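PDB 1T6C: exopolyphosphatase from Aquifex aeolicus, which probably hydrolyses phosphoanhydride bonds of inorganic polyphosphate or guanosine pentaphosphate, as a calcium-binding member of the Ppx/GppA phosphatases with an actin-like fold. Local coordinates for residues I19-I28 with L40-G49; I168-F178 with K272-I280. One frame throughout, in Å; residues are numbered along the deposited sequence. Where two conformers were deposited one is given.

Contact 1. Residues I19-I28 with L40-G49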
ATOM      1  N   ILE A  19       5.797   9.581  -3.970  1.00 12.49           N
ATOM      2  CA  ILE A  19       4.980  10.775  -4.023  1.00 13.54           C
ATOM      3  C   ILE A  19       3.570  10.313  -4.330  1.00 14.35           C
ATOM      4  O   ILE A  19       3.299   9.808  -5.416  1.00 14.93           O
ATOM      5  CB  ILE A  19       5.499  11.714  -5.142  1.00 14.10           C
ATOM      6  CG1 ILE A  19       6.938  12.166  -4.864  1.00 16.23           C
ATOM      7  CG2 ILE A  19       4.534  12.890  -5.337  1.00 15.71           C
ATOM      8  CD1 ILE A  19       7.534  12.963  -5.984  1.00 19.12           C
ATOM      9  N   GLY A  20       2.667  10.516  -3.386  1.00 15.36           N
ATOM     10  CA  GLY A  20       1.262  10.232  -3.587  1.00 16.26           C
ATOM     11  C   GLY A  20       0.425  11.489  -3.536  1.00 15.97           C
ATOM     12  O   GLY A  20       0.956  12.579  -3.436  1.00 16.44           O
ATOM     13  N   SER A  21      -0.891  11.301  -3.583  1.00 18.07           N
ATOM     14  CA  SER A  21      -1.835  12.422  -3.561  1.00 19.18           C
ATOM     15  C   SER A  21      -1.941  13.054  -2.174  1.00 19.47           C
ATOM     16  O   SER A  21      -2.450  14.173  -2.059  1.00 19.91           O
ATOM     17  CB  SER A  21      -3.218  12.011  -4.096  0.66 19.93           C
ATOM     18  OG  SER A  21      -3.715  10.894  -3.413  0.66 20.97           O
ATOM     19  N   TYR A  22      -1.468  12.363  -1.137  1.00 19.63           N
ATOM     20  CA  TYR A  22      -1.558  12.864   0.239  1.00 20.24           C
ATOM     21  C   TYR A  22      -0.199  13.149   0.855  1.00 18.91           C
ATOM     22  O   TYR A  22       0.040  14.210   1.390  1.00 18.76           O
ATOM     23  CB  TYR A  22      -2.313  11.840   1.079  1.00 21.10           C
ATOM     24  CG  TYR A  22      -2.688  12.302   2.469  1.00 26.54           C
ATOM     25  CD1 TYR A  22      -3.547  13.378   2.656  1.00 30.63           C
ATOM     26  CD2 TYR A  22      -2.224  11.626   3.596  1.00 31.82           C
ATOM     27  CE1 TYR A  22      -3.910  13.782   3.929  1.00 32.00           C
ATOM     28  CE2 TYR A  22      -2.578  12.031   4.865  1.00 34.00           C
ATOM     29  CZ  TYR A  22      -3.418  13.109   5.022  1.00 34.28           C
ATOM     30  OH  TYR A  22      -3.774  13.508   6.296  1.00 38.66           O
ATOM     31  N   SER A  23       0.721  12.200   0.731  1.00 18.51           N
ATOM     32  CA  SER A  23       2.015  12.304   1.394  1.00 18.06           C
ATOM     33  C   SER A  23       3.168  12.051   0.433  1.00 17.35           C
ATOM     34  O   SER A  23       2.998  11.411  -0.609  1.00 18.15           O
ATOM     35  CB  SER A  23       2.090  11.338   2.578  0.50 18.09           C
ATOM     36  OG  SER A  23       2.087   9.994   2.150  0.50 19.89           O
ATOM     37  N   VAL A  24       4.313  12.598   0.811  1.00 15.38           N
ATOM     38  CA  VAL A  24       5.587  12.364   0.161  1.00 15.19           C
ATOM     39  C   VAL A  24       6.478  11.695   1.195  1.00 14.63           C
ATOM     40  O   VAL A  24       6.685  12.230   2.279  1.00 14.72           O
ATOM     41  CB  VAL A  24       6.218  13.697  -0.289  1.00 16.35           C
ATOM     42  CG1 VAL A  24       7.512  13.463  -1.071  1.00 16.46           C
ATOM     43  CG2 VAL A  24       5.202  14.508  -1.131  1.00 18.61           C
ATOM     44  N   ARG A  25       7.011  10.530   0.846  1.00 14.33           N
ATOM     45  CA  ARG A  25       7.697   9.681   1.830  1.00 13.81           C
ATOM     46  C   ARG A  25       9.060   9.243   1.372  1.00 13.87           C
ATOM     47  O   ARG A  25       9.229   8.929   0.194  1.00 14.32           O
ATOM     48  CB  ARG A  25       6.850   8.485   2.158  1.00 15.69           C
ATOM     49  CG  ARG A  25       5.597   8.895   2.960  1.00 17.54           C
ATOM     50  CD  ARG A  25       4.759   7.804   3.413  1.00 22.46           C
ATOM     51  NE  ARG A  25       5.450   6.966   4.366  1.00 24.93           N
ATOM     52  CZ  ARG A  25       4.860   6.002   5.039  1.00 25.78           C
ATOM     53  NH1 ARG A  25       3.566   5.777   4.887  1.00 26.20           N
ATOM     54  NH2 ARG A  25       5.576   5.275   5.879  1.00 30.44           N
ATOM     55  N   LEU A  26       9.993   9.240   2.314  1.00 11.66           N
ATOM     56  CA  LEU A  26      11.392   8.850   2.094  1.00 10.93           C
ATOM     57  C   LEU A  26      11.697   7.640   2.981  1.00 10.76           C
ATOM     58  O   LEU A  26      11.340   7.612   4.164  1.00 10.56           O
ATOM     59  CB  LEU A  26      12.330   9.989   2.496  1.00 10.53           C
ATOM     60  CG  LEU A  26      13.828   9.654   2.562  1.00 12.68           C
ATOM     61  CD1 LEU A  26      14.393   9.351   1.161  1.00 12.05           C
ATOM     62  CD2 LEU A  26      14.613  10.766   3.262  1.00 13.18           C
ATOM     63  N   THR A  27      12.357   6.641   2.411  1.00 10.52           N
ATOM     64  CA  THR A  27      12.837   5.486   3.133  1.00 11.17           C
ATOM     65  C   THR A  27      14.299   5.216   2.771  1.00 11.82           C
ATOM     66  O   THR A  27      14.621   5.143   1.615  1.00 10.66           O
ATOM     67  CB  THR A  27      11.978   4.230   2.800  1.00 12.52           C
ATOM     68  OG1 THR A  27      10.575   4.526   2.956  1.00 13.72           O
ATOM     69  CG2 THR A  27      12.311   3.080   3.760  1.00 14.04           C
ATOM     70  N   ILE A  28      15.169   5.118   3.766  1.00 11.69           N
ATOM     71  CA  ILE A  28      16.590   4.849   3.558  1.00 12.08           C
ATOM     72  C   ILE A  28      16.889   3.539   4.251  1.00 12.55           C
ATOM     73  O   ILE A  28      16.483   3.348   5.402  1.00 12.81           O
ATOM     74  CB  ILE A  28      17.513   5.949   4.101  1.00 12.12           C
ATOM     75  CG1 ILE A  28      17.191   7.323   3.488  1.00 12.84           C
ATOM     76  CG2 ILE A  28      18.960   5.586   3.823  1.00 13.39           C
ATOM     77  CD1 ILE A  28      18.094   8.459   3.938  1.00 13.68           C
ATOM     78  N   LEU A  40      16.270   5.094   8.124  1.00 13.89           N
ATOM     79  CA  LEU A  40      15.622   6.379   8.204  1.00 14.45           C
ATOM     80  C   LEU A  40      14.335   6.375   7.411  1.00 14.58           C
ATOM     81  O   LEU A  40      14.284   5.838   6.331  1.00 13.86           O
ATOM     82  CB  LEU A  40      16.529   7.496   7.711  1.00 15.45           C
ATOM     83  CG  LEU A  40      16.045   8.877   8.149  1.00 18.16           C
ATOM     84  CD1 LEU A  40      16.696   9.249   9.479  1.00 20.07           C
ATOM     85  CD2 LEU A  40      16.372   9.893   7.136  1.00 21.26           C
ATOM     86  N   GLU A  41      13.300   6.988   7.971  1.00 13.88           N
ATOM     87  CA  GLU A  41      12.045   7.204   7.264  1.00 14.17           C
ATOM     88  C   GLU A  41      11.567   8.600   7.554  1.00 13.98           C
ATOM     89  O   GLU A  41      11.681   9.055   8.704  1.00 14.15           O
ATOM     90  CB  GLU A  41      10.966   6.206   7.705  1.00 14.35           C
ATOM     91  CG  GLU A  41      11.299   4.779   7.318  1.00 16.75           C
ATOM     92  CD  GLU A  41      10.479   3.758   8.048  1.00 21.23           C
ATOM     93  OE1 GLU A  41      10.694   3.602   9.283  1.00 23.75           O
ATOM     94  OE2 GLU A  41       9.657   3.080   7.381  1.00 19.95           O
ATOM     95  N   ARG A  42      11.048   9.284   6.531  1.00 14.11           N
ATOM     96  CA  ARG A  42      10.357  10.562   6.699  1.00 14.26           C
ATOM     97  C   ARG A  42       9.052  10.559   5.915  1.00 14.91           C
ATOM     98  O   ARG A  42       8.889   9.867   4.904  1.00 15.09           O
ATOM     99  CB  ARG A  42      11.203  11.742   6.185  1.00 14.04           C
ATOM    100  CG  ARG A  42      12.448  12.007   6.941  1.00 15.28           C
ATOM    101  CD  ARG A  42      12.167  12.586   8.326  1.00 15.76           C
ATOM    102  NE  ARG A  42      13.369  12.895   9.087  1.00 17.37           N
ATOM    103  CZ  ARG A  42      13.988  12.043   9.895  1.00 15.00           C
ATOM    104  NH1 ARG A  42      13.507  10.833  10.041  1.00 14.64           N
ATOM    105  NH2 ARG A  42      15.071  12.403  10.566  1.00 18.08           N
ATOM    106  N   GLY A  43       8.101  11.356   6.378  1.00 14.96           N
ATOM    107  CA  GLY A  43       6.823  11.482   5.727  1.00 15.55           C
ATOM    108  C   GLY A  43       6.347  12.903   5.902  1.00 16.22           C
ATOM    109  O   GLY A  43       6.500  13.478   6.984  1.00 18.11           O
ATOM    110  N   ARG A  44       5.804  13.477   4.860  1.00 16.46           N
ATOM    111  CA  ARG A  44       5.238  14.820   4.957  1.00 16.56           C
ATOM    112  C   ARG A  44       3.943  14.825   4.160  1.00 17.24           C
ATOM    113  O   ARG A  44       3.907  14.377   3.010  1.00 16.14           O
ATOM    114  CB  ARG A  44       6.213  15.880   4.426  0.50 15.67           C
ATOM    115  CG  ARG A  44       7.305  16.296   5.406  0.50 18.93           C
ATOM    116  CD  ARG A  44       8.544  15.395   5.441  0.50 21.83           C
ATOM    117  NE  ARG A  44       9.316  15.493   6.692  0.50 24.93           N
ATOM    118  CZ  ARG A  44      10.289  16.379   6.924  0.50 28.19           C
ATOM    119  NH1 ARG A  44      10.633  17.284   6.008  0.50 30.74           N
ATOM    120  NH2 ARG A  44      10.921  16.374   8.091  0.50 28.41           N
ATOM    121  N   ILE A  45       2.875  15.389   4.740  1.00 17.78           N
ATOM    122  CA  ILE A  45       1.615  15.489   4.040  1.00 18.51           C
ATOM    123  C   ILE A  45       1.677  16.775   3.206  1.00 19.69           C
ATOM    124  O   ILE A  45       1.877  17.869   3.754  1.00 21.25           O
ATOM    125  CB  ILE A  45       0.425  15.490   5.038  1.00 18.94           C
ATOM    126  CG1 ILE A  45       0.353  14.152   5.798  1.00 21.51           C
ATOM    127  CG2 ILE A  45      -0.890  15.806   4.297  1.00 21.06           C
ATOM    128  CD1 ILE A  45      -0.492  14.176   7.102  1.00 24.09           C
ATOM    129  N   THR A  46       1.590  16.649   1.884  1.00 18.85           N
ATOM    130  CA  THR A  46       1.523  17.824   1.020  1.00 19.04           C
ATOM    131  C   THR A  46       0.253  17.936   0.181  1.00 19.10           C
ATOM    132  O   THR A  46       0.090  18.902  -0.527  1.00 19.67           O
ATOM    133  CB  THR A  46       2.745  17.918   0.082  1.00 19.01           C
ATOM    134  OG1 THR A  46       2.715  16.863  -0.884  1.00 18.97           O
ATOM    135  CG2 THR A  46       4.067  17.775   0.853  1.00 18.88           C
ATOM    136  N   SER A  47      -0.607  16.934   0.244  1.00 20.14           N
ATOM    137  CA  SER A  47      -1.914  16.948  -0.388  1.00 21.08           C
ATOM    138  C   SER A  47      -1.861  17.375  -1.844  1.00 22.25           C
ATOM    139  O   SER A  47      -2.603  18.271  -2.264  1.00 22.26           O
ATOM    140  CB  SER A  47      -2.881  17.836   0.414  1.00 21.20           C
ATOM    141  OG  SER A  47      -2.862  17.462   1.783  1.00 23.70           O
ATOM    142  N   LEU A  48      -1.004  16.723  -2.635  1.00 21.79           N
ATOM    143  CA  LEU A  48      -0.914  17.044  -4.064  1.00 23.05           C
ATOM    144  C   LEU A  48      -2.216  16.805  -4.842  1.00 23.40           C
ATOM    145  O   LEU A  48      -2.430  17.402  -5.888  1.00 24.52           O
ATOM    146  CB  LEU A  48       0.205  16.234  -4.746  1.00 23.10           C
ATOM    147  CG  LEU A  48       1.567  16.879  -4.889  1.00 25.08           C
ATOM    148  CD1 LEU A  48       2.499  15.840  -5.537  1.00 25.35           C
ATOM    149  CD2 LEU A  48       1.596  18.166  -5.725  1.00 21.86           C
ATOM    150  N   GLY A  49      -3.056  15.910  -4.363  1.00 24.11           N
ATOM    151  CA  GLY A  49      -4.328  15.633  -5.004  1.00 26.17           C
ATOM    152  C   GLY A  49      -5.378  16.711  -4.799  1.00 27.55           C
ATOM    153  O   GLY A  49      -6.489  16.590  -5.328  1.00 28.73           O
TER
HETATM  154  O   HOH W   1       0.857  14.740  -1.709  1.00 18.05           O
HETATM  155  O   HOH W   2       8.750   4.432   5.027  1.00 24.40           O
HETATM  156  O   HOH W   3       8.296   6.999   5.139  1.00 24.84           O
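I45 lies over one face of the Y22 ring: its CG2 sits 3.8 Å from the ring centroid, 18° off the normal, in a CH-pi contact displaced toward the rim. The ring comes within range because Y22 carries CG anti to its own backbone N (chi1 -171°); I45 CD1 meets Y22 OH at 3.4 Å. On the face of the sheet opposite to I45, I28 and L40 run side by side, I28 CD1 reaching L40 CD2 at 3.9 Å. These two are paired in the antiparallel hairpin of strands 23-32 and 35-45, whose second strand edges the five-stranded sheet of the actin-like fold; Y22 sits in the turn just before the first. D18 to S21 lead into the hairpin, a position consistent with the phosphate-binding loop of this superfamily. Where strand 35-45 ends, Y22 O takes two backbone donors: S47 N, nearly straight but above the carbonyl plane, and T46 N, more bent. The V24 and T46 side chains cross, V24 CG2 coming to 3.4 Å of T46 OG1; that hydroxyl also bonds T66 of helix 60-79 and a water bound by G20 O and L48 N. T27 and E41 lie alongside each other, and one water bridges T27 OG1 to E41 OE2. Another, in the plane of the R25 guanidinium, accepts from R25 NE at 2.9 Å and donates to R42 O.

Contact 2. Residues I168-F178 with K272-I280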
ATOM      1  N   ILE A 168     -10.951  -0.894  -6.933  1.00 13.47           N
ATOM      2  CA  ILE A 168     -12.003  -1.091  -5.940  1.00 13.84           C
ATOM      3  C   ILE A 168     -11.631  -0.360  -4.645  1.00 13.76           C
ATOM      4  O   ILE A 168     -11.638  -0.945  -3.542  1.00 13.51           O
ATOM      5  CB  ILE A 168     -12.264  -2.595  -5.689  1.00 14.04           C
ATOM      6  CG1 ILE A 168     -10.973  -3.337  -5.290  1.00 14.54           C
ATOM      7  CG2 ILE A 168     -12.912  -3.183  -6.921  1.00 14.65           C
ATOM      8  CD1 ILE A 168     -11.173  -4.801  -4.917  1.00 13.98           C
ATOM      9  N   GLY A 169     -11.303   0.920  -4.779  1.00 12.02           N
ATOM     10  CA  GLY A 169     -10.823   1.686  -3.645  1.00 12.14           C
ATOM     11  C   GLY A 169     -11.852   1.748  -2.537  1.00 11.74           C
ATOM     12  O   GLY A 169     -13.065   1.854  -2.798  1.00 12.57           O
ATOM     13  N   ILE A 170     -11.384   1.649  -1.301  1.00 11.49           N
ATOM     14  CA  ILE A 170     -12.299   1.535  -0.166  1.00 10.61           C
ATOM     15  C   ILE A 170     -13.093   2.813   0.140  1.00 10.58           C
ATOM     16  O   ILE A 170     -14.195   2.731   0.657  1.00 10.43           O
ATOM     17  CB  ILE A 170     -11.624   0.930   1.059  1.00 10.91           C
ATOM     18  CG1 ILE A 170     -10.483   1.780   1.592  1.00 11.56           C
ATOM     19  CG2 ILE A 170     -11.138  -0.495   0.736  1.00 10.93           C
ATOM     20  CD1 ILE A 170      -9.866   1.291   2.927  1.00 12.58           C
ATOM     21  N   VAL A 171     -12.588   3.991  -0.187  1.00 10.13           N
ATOM     22  CA  VAL A 171     -13.381   5.188  -0.046  1.00 10.35           C
ATOM     23  C   VAL A 171     -14.593   5.116  -0.982  1.00 11.37           C
ATOM     24  O   VAL A 171     -15.746   5.403  -0.564  1.00 12.08           O
ATOM     25  CB  VAL A 171     -12.492   6.451  -0.318  1.00 10.97           C
ATOM     26  CG1 VAL A 171     -13.325   7.708  -0.395  1.00 13.54           C
ATOM     27  CG2 VAL A 171     -11.481   6.584   0.769  1.00 11.51           C
ATOM     28  N   ASN A 172     -14.344   4.782  -2.243  1.00 10.19           N
ATOM     29  CA  ASN A 172     -15.424   4.678  -3.220  1.00 11.10           C
ATOM     30  C   ASN A 172     -16.391   3.562  -2.882  1.00 11.25           C
ATOM     31  O   ASN A 172     -17.613   3.736  -2.972  1.00 11.46           O
ATOM     32  CB  ASN A 172     -14.839   4.544  -4.624  1.00 12.10           C
ATOM     33  CG  ASN A 172     -15.871   4.443  -5.708  1.00 13.97           C
ATOM     34  OD1 ASN A 172     -16.920   5.092  -5.680  1.00 18.83           O
ATOM     35  ND2 ASN A 172     -15.551   3.646  -6.707  1.00 16.91           N
ATOM     36  N   LEU A 173     -15.898   2.405  -2.462  1.00  9.81           N
ATOM     37  CA  LEU A 173     -16.809   1.315  -2.105  1.00 10.66           C
ATOM     38  C   LEU A 173     -17.716   1.699  -0.944  1.00 10.60           C
ATOM     39  O   LEU A 173     -18.913   1.401  -0.948  1.00 10.25           O
ATOM     40  CB  LEU A 173     -16.050   0.056  -1.720  1.00 11.37           C
ATOM     41  CG  LEU A 173     -15.199  -0.621  -2.785  1.00 15.35           C
ATOM     42  CD1 LEU A 173     -14.741  -1.982  -2.349  1.00 18.08           C
ATOM     43  CD2 LEU A 173     -15.919  -0.638  -4.096  1.00 18.58           C
ATOM     44  N   THR A 174     -17.141   2.378   0.037  1.00 10.04           N
ATOM     45  CA  THR A 174     -17.907   2.844   1.208  1.00  9.43           C
ATOM     46  C   THR A 174     -18.989   3.834   0.807  1.00 10.40           C
ATOM     47  O   THR A 174     -20.129   3.698   1.191  1.00 10.78           O
ATOM     48  CB  THR A 174     -16.931   3.442   2.258  1.00  9.90           C
ATOM     49  OG1 THR A 174     -16.040   2.409   2.675  1.00  9.06           O
ATOM     50  CG2 THR A 174     -17.649   3.854   3.508  1.00 10.92           C
ATOM     51  N   GLU A 175     -18.620   4.810   0.004  1.00 10.43           N
ATOM     52  CA  GLU A 175     -19.635   5.781  -0.410  1.00 11.45           C
ATOM     53  C   GLU A 175     -20.718   5.132  -1.263  1.00 11.37           C
ATOM     54  O   GLU A 175     -21.905   5.467  -1.185  1.00 12.56           O
ATOM     55  CB  GLU A 175     -18.998   6.884  -1.223  1.00 12.05           C
ATOM     56  CG  GLU A 175     -19.979   8.022  -1.568  1.00 16.17           C
ATOM     57  CD  GLU A 175     -20.836   7.795  -2.832  1.00 19.48           C
ATOM     58  OE1 GLU A 175     -20.441   7.048  -3.754  1.00 19.61           O
ATOM     59  OE2 GLU A 175     -21.953   8.355  -2.893  1.00 23.02           O
ATOM     60  N   THR A 176     -20.317   4.222  -2.123  1.00 10.83           N
ATOM     61  CA  THR A 176     -21.226   3.626  -3.085  1.00 11.03           C
ATOM     62  C   THR A 176     -22.253   2.746  -2.410  1.00 11.26           C
ATOM     63  O   THR A 176     -23.458   2.823  -2.712  1.00 12.04           O
ATOM     64  CB  THR A 176     -20.420   2.782  -4.106  1.00 10.77           C
ATOM     65  OG1 THR A 176     -19.625   3.640  -4.951  1.00 10.62           O
ATOM     66  CG2 THR A 176     -21.353   1.990  -5.000  1.00 12.06           C
ATOM     67  N   PHE A 177     -21.781   1.865  -1.529  1.00 10.96           N
ATOM     68  CA  PHE A 177     -22.659   0.833  -0.952  1.00 10.11           C
ATOM     69  C   PHE A 177     -23.208   1.162   0.430  1.00 11.20           C
ATOM     70  O   PHE A 177     -24.322   0.746   0.756  1.00 12.65           O
ATOM     71  CB  PHE A 177     -21.895  -0.497  -0.884  1.00 10.82           C
ATOM     72  CG  PHE A 177     -21.584  -1.060  -2.230  1.00  8.45           C
ATOM     73  CD1 PHE A 177     -22.614  -1.509  -3.044  1.00 10.38           C
ATOM     74  CD2 PHE A 177     -20.273  -1.162  -2.689  1.00  8.44           C
ATOM     75  CE1 PHE A 177     -22.353  -1.992  -4.314  1.00 10.72           C
ATOM     76  CE2 PHE A 177     -20.024  -1.633  -3.943  1.00  9.73           C
ATOM     77  CZ  PHE A 177     -21.068  -2.059  -4.760  1.00 10.86           C
ATOM     78  N   PHE A 178     -22.408   1.832   1.246  1.00 10.36           N
ATOM     79  CA  PHE A 178     -22.707   2.002   2.665  1.00 11.59           C
ATOM     80  C   PHE A 178     -23.338   3.361   2.872  1.00 12.92           C
ATOM     81  O   PHE A 178     -22.702   4.295   3.342  1.00 14.98           O
ATOM     82  CB  PHE A 178     -21.475   1.797   3.542  1.00 11.45           C
ATOM     83  CG  PHE A 178     -20.796   0.445   3.394  1.00  9.29           C
ATOM     84  CD1 PHE A 178     -21.432  -0.664   2.823  1.00 10.16           C
ATOM     85  CD2 PHE A 178     -19.501   0.267   3.887  1.00  9.15           C
ATOM     86  CE1 PHE A 178     -20.781  -1.880   2.728  1.00  9.20           C
ATOM     87  CE2 PHE A 178     -18.849  -0.994   3.796  1.00 10.07           C
ATOM     88  CZ  PHE A 178     -19.497  -2.043   3.232  1.00 10.55           C
ATOM     89  N   LYS A 272     -13.932   4.914   9.091  1.00 12.44           N
ATOM     90  CA  LYS A 272     -15.131   4.651   8.271  1.00 12.56           C
ATOM     91  C   LYS A 272     -14.873   3.615   7.167  1.00 12.52           C
ATOM     92  O   LYS A 272     -15.669   2.675   6.986  1.00 11.35           O
ATOM     93  CB  LYS A 272     -15.680   5.949   7.693  1.00 13.64           C
ATOM     94  CG  LYS A 272     -17.034   5.803   7.047  1.00 16.34           C
ATOM     95  CD  LYS A 272     -17.798   7.103   7.193  1.00 22.78           C
ATOM     96  CE  LYS A 272     -18.614   7.359   6.008  1.00 27.12           C
ATOM     97  NZ  LYS A 272     -19.347   8.621   6.218  1.00 28.00           N
ATOM     98  N   VAL A 273     -13.755   3.747   6.466  1.00 10.89           N
ATOM     99  CA  VAL A 273     -13.455   2.816   5.369  1.00 11.57           C
ATOM    100  C   VAL A 273     -12.903   1.441   5.721  1.00 11.60           C
ATOM    101  O   VAL A 273     -12.851   0.584   4.838  1.00 10.26           O
ATOM    102  CB  VAL A 273     -12.511   3.455   4.316  1.00 11.82           C
ATOM    103  CG1 VAL A 273     -13.107   4.754   3.800  1.00 13.93           C
ATOM    104  CG2 VAL A 273     -11.119   3.655   4.905  1.00 13.27           C
ATOM    105  N   ILE A 274     -12.513   1.205   6.979  1.00 11.48           N
ATOM    106  CA  ILE A 274     -11.880  -0.065   7.331  1.00 11.89           C
ATOM    107  C   ILE A 274     -12.798  -1.227   7.056  1.00 10.77           C
ATOM    108  O   ILE A 274     -12.299  -2.279   6.650  1.00  9.98           O
ATOM    109  CB  ILE A 274     -11.340  -0.078   8.793  1.00 12.50           C
ATOM    110  CG1 ILE A 274     -10.398  -1.283   8.952  1.00 14.66           C
ATOM    111  CG2 ILE A 274     -12.465  -0.015   9.815  1.00 13.64           C
ATOM    112  CD1 ILE A 274      -9.708  -1.278  10.284  1.00 18.36           C
ATOM    113  N   LEU A 275     -14.118  -1.075   7.206  1.00  9.62           N
ATOM    114  CA  LEU A 275     -15.009  -2.228   6.996  1.00  9.50           C
ATOM    115  C   LEU A 275     -14.932  -2.741   5.544  1.00  9.26           C
ATOM    116  O   LEU A 275     -14.817  -3.942   5.281  1.00 10.09           O
ATOM    117  CB  LEU A 275     -16.456  -1.860   7.368  1.00  9.63           C
ATOM    118  CG  LEU A 275     -17.460  -3.005   7.261  1.00 10.66           C
ATOM    119  CD1 LEU A 275     -17.155  -4.104   8.297  1.00 12.39           C
ATOM    120  CD2 LEU A 275     -18.889  -2.482   7.402  1.00 12.18           C
ATOM    121  N   ALA A 276     -14.961  -1.839   4.589  1.00  9.56           N
ATOM    122  CA  ALA A 276     -14.817  -2.163   3.172  1.00  9.41           C
ATOM    123  C   ALA A 276     -13.509  -2.842   2.907  1.00  9.20           C
ATOM    124  O   ALA A 276     -13.453  -3.813   2.132  1.00 10.06           O
ATOM    125  CB  ALA A 276     -14.952  -0.891   2.278  1.00  9.70           C
ATOM    126  N   GLY A 277     -12.435  -2.360   3.530  1.00  9.10           N
ATOM    127  CA  GLY A 277     -11.144  -2.998   3.396  1.00  9.59           C
ATOM    128  C   GLY A 277     -11.173  -4.424   3.882  1.00  9.56           C
ATOM    129  O   GLY A 277     -10.645  -5.312   3.237  1.00  9.01           O
ATOM    130  N   ILE A 278     -11.749  -4.636   5.059  1.00  8.94           N
ATOM    131  CA  ILE A 278     -11.805  -5.987   5.620  1.00  9.22           C
ATOM    132  C   ILE A 278     -12.579  -6.885   4.666  1.00  8.68           C
ATOM    133  O   ILE A 278     -12.180  -8.027   4.429  1.00  9.49           O
ATOM    134  CB  ILE A 278     -12.451  -5.978   7.001  1.00  9.77           C
ATOM    135  CG1 ILE A 278     -11.597  -5.210   7.997  1.00 11.02           C
ATOM    136  CG2 ILE A 278     -12.605  -7.405   7.515  1.00 10.52           C
ATOM    137  CD1 ILE A 278     -12.349  -4.897   9.282  1.00 12.30           C
ATOM    138  N   GLY A 279     -13.654  -6.390   4.077  1.00  8.59           N
ATOM    139  CA  GLY A 279     -14.471  -7.165   3.148  1.00  9.06           C
ATOM    140  C   GLY A 279     -13.739  -7.629   1.906  1.00  8.86           C
ATOM    141  O   GLY A 279     -13.958  -8.766   1.434  1.00 10.29           O
ATOM    142  N   ILE A 280     -12.838  -6.791   1.387  1.00  9.32           N
ATOM    143  CA  ILE A 280     -12.049  -7.163   0.241  1.00  8.50           C
ATOM    144  C   ILE A 280     -11.238  -8.402   0.576  1.00  9.06           C
ATOM    145  O   ILE A 280     -11.179  -9.335  -0.211  1.00 10.02           O
ATOM    146  CB  ILE A 280     -11.092  -6.011  -0.219  1.00  9.17           C
ATOM    147  CG1 ILE A 280     -11.893  -4.881  -0.846  1.00  9.48           C
ATOM    148  CG2 ILE A 280     -10.017  -6.583  -1.190  1.00 10.76           C
ATOM    149  CD1 ILE A 280     -11.038  -3.655  -1.139  1.00 10.40           C
TER
HETATM  150  O   HOH W   4     -16.334   0.917   5.097  1.00  9.28           O
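I170 drives into the side of helix 274-288 near its beginning, where the axis of helix 170-177 runs at 106° to that of segment 274-280 in the second domain of the actin-like fold. Its CB rests 4.0 Å from A276 CB. CG1 is held between the backbone N and the carbonyl carbon (chi1 63°) and meets V273 CB at 3.8 Å, whereas the CG2 branch lies against G277 N and CA and meets I280 CD1. At the tip CD1 presses on V273 CG2 at 3.3 Å, tighter than usual carbon contact, the two side chains crossing at about a right angle. One turn on, T174 OG1 touches A276 CB and donates to I170 O at 2.8 Å, from the face of that carbonyl opposite to T174 N. A valine in place of T174 would probably cost the water beside it one of its two acceptors and leave I170 O without its hydroxyl donor, held by T174 N alone. That water donates to T174 OG1 and to K272 O (2.7 Å), accepts from A276 N, and lies in plane at the edge of the F178 ring, whose CE2 meets L275 CD2 at 3.9 Å.

Contact 1 closes before contact 2 opens along the chain, and the two share neither a strand nor a helix. Their centres are 23 Å apart and their nearest atoms about 10 Å apart. Residues 19-28 and 40-49 form the edge hairpin of the five-stranded sheet, whereas 168-178 and 272-280 are helical segments of the other domain, built round the six-stranded sheet. A calcium ion is bound by D144, G146, S149 and E151 where strands 139-146 and 149-156 meet, about 12 Å from the side chain of S21 and about 8 Å from that of I168. Both contacts thus probably lie near the cleft between the domains, where proteins of the actin-like superfamily bind nucleotide or phosphate ligands.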